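Local coordinates for protein TonB-dependent siderophore receptor (Pseudomonas aeruginosa 39016, PDB 5NEC) that probably imports ferric siderophores, and drugs conjugated to siderophores, across the outer membrane with energy delivered through TonB, at residues T55-P58 against K59-K63. Residues are numbered along the deposited sequence; the frame is centred on the assembly and turned at random.
Sequences TVVP and KQVIK
The carbonyl oxygen of P58 accepts one good and one weak hydrogen bond from backbone N-H groups of the first helical turn, a compact example of how a strand hands over to a helix. I62 N donates the straighter bond, 3.3 Å to P58 O with an N-H...O angle of 165°, and lies in the carbonyl plane; V61 N, at 3.0 Å from P58 O, adds a bent, weak one. P58 sits at the N-cap position, directly before helix 59-64. Its carbonyl accepts the i+4 bond that opens the helix, and the next such bond, K63 N to K59 O at 3.0 Å, continues it.

Apolar side chains pack across the turn. The pyrrolidine ring of P58 meets V61, with CD 3.8 Å from V61 CG2, the branch beside the backbone N. The other branch, V61 CG1, is anti to the backbone N (chi1 170°) and lies 3.9 Å from V57 CG1. That same V57 methyl also touches I62 CG1 at 4.0 Å, so it bridges two successive helical residues, crossing each side chain at roughly a right angle.

Within the plug domain, strand 54-57 is an outermost strand of a mixed sheet and pairs antiparallel with strand 124-130, whose I127 packs against both V57 and I62. On the barrel wall, F599 of strand 596-609 touches V57 and P58, while NE2 of Q696, on strand 693-700, donates a hydrogen bond to K63 O, placing this strand-to-helix turn between plug sheet and barrel.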
loop_
_atom_site.group_PDB
_atom_site.type_symbol
_atom_site.label_atom_id
_atom_site.label_comp_id
_atom_site.label_asym_id
_atom_site.label_seq_id
_atom_site.Cartn_x
_atom_site.Cartn_y
_atom_site.Cartn_z
ATOM N N THR A 55 11.652 -0.825 -6.698
ATOM C CA THR A 55 10.889 -0.163 -7.757
ATOM C C THR A 55 10.257 1.107 -7.208
ATOM O O THR A 55 9.541 1.071 -6.204
ATOM C CB THR A 55 9.772 -1.065 -8.325
ATOM O OG1 THR A 55 10.333 -2.306 -8.767
ATOM C CG2 THR A 55 9.025 -0.382 -9.479
ATOM N N VAL A 56 10.520 2.229 -7.867
ATOM C CA VAL A 56 9.901 3.488 -7.501
ATOM C C VAL A 56 8.760 3.791 -8.482
ATOM O O VAL A 56 8.956 3.772 -9.684
ATOM C CB VAL A 56 10.943 4.618 -7.448
ATOM C CG1 VAL A 56 10.271 5.950 -7.102
ATOM C CG2 VAL A 56 12.036 4.259 -6.437
ATOM N N VAL A 57 7.553 4.005 -7.958
ATOM C CA VAL A 57 6.449 4.498 -8.771
ATOM C C VAL A 57 6.546 6.014 -8.726
ATOM O O VAL A 57 6.248 6.614 -7.687
ATOM C CB VAL A 57 5.068 4.044 -8.270
ATOM C CG1 VAL A 57 3.972 4.512 -9.240
ATOM C CG2 VAL A 57 5.049 2.534 -8.104
ATOM N N PRO A 58 6.988 6.638 -9.833
ATOM C CA PRO A 58 7.177 8.087 -9.824
ATOM C C PRO A 58 5.885 8.871 -9.985
ATOM O O PRO A 58 4.879 8.337 -10.468
ATOM C CB PRO A 58 8.082 8.321 -11.022
ATOM C CG PRO A 58 7.692 7.250 -11.981
ATOM C CD PRO A 58 7.242 6.069 -11.170
ATOM N N LYS A 59 5.946 10.136 -9.587
ATOM C CA LYS A 59 4.846 11.093 -9.701
ATOM C C LYS A 59 4.069 10.996 -11.013
ATOM O O LYS A 59 2.843 11.018 -11.019
ATOM C CB LYS A 59 5.405 12.517 -9.570
ATOM C CG LYS A 59 4.354 13.616 -9.434
ATOM C CD LYS A 59 4.872 14.970 -9.903
ATOM C CE LYS A 59 5.993 15.474 -9.013
ATOM N NZ LYS A 59 6.870 16.484 -9.662
ATOM N N GLN A 60 4.800 10.913 -12.120
ATOM C CA GLN A 60 4.209 10.992 -13.449
ATOM C C GLN A 60 3.362 9.772 -13.769
ATOM O O GLN A 60 2.349 9.910 -14.459
ATOM C CB GLN A 60 5.293 11.168 -14.526
ATOM C CG GLN A 60 4.776 11.715 -15.852
ATOM C CD GLN A 60 4.028 13.023 -15.689
ATOM O OE1 GLN A 60 4.442 13.899 -14.941
ATOM N NE2 GLN A 60 2.901 13.137 -16.350
ATOM N N VAL A 61 3.768 8.596 -13.276
ATOM C CA VAL A 61 2.957 7.383 -13.417
ATOM C C VAL A 61 1.660 7.498 -12.604
ATOM O O VAL A 61 0.595 7.113 -13.087
ATOM C CB VAL A 61 3.762 6.102 -13.084
ATOM C CG1 VAL A 61 2.868 4.874 -13.002
ATOM C CG2 VAL A 61 4.816 5.865 -14.151
ATOM N N ILE A 62 1.762 8.060 -11.398
ATOM C CA ILE A 62 0.602 8.315 -10.534
ATOM C C ILE A 62 -0.398 9.245 -11.230
ATOM O O ILE A 62 -1.593 8.970 -11.216
ATOM C CB ILE A 62 1.034 8.870 -9.148
ATOM C CG1 ILE A 62 1.843 7.814 -8.383
ATOM C CG2 ILE A 62 -0.171 9.316 -8.307
ATOM C CD1 ILE A 62 2.669 8.364 -7.236
ATOM N N LYS A 63 0.092 10.309 -11.865
ATOM C CA LYS A 63 -0.766 11.229 -12.638
ATOM C C LYS A 63 -1.317 10.605 -13.926
ATOM O O LYS A 63 -2.488 10.737 -14.187
ATOM C CB LYS A 63 -0.019 12.513 -13.005
ATOM C CG LYS A 63 0.345 13.364 -11.811
ATOM C CD LYS A 63 0.858 14.733 -12.249
ATOM C CE LYS A 63 1.365 15.552 -11.062
ATOM N NZ LYS A 63 2.306 16.628 -11.499
#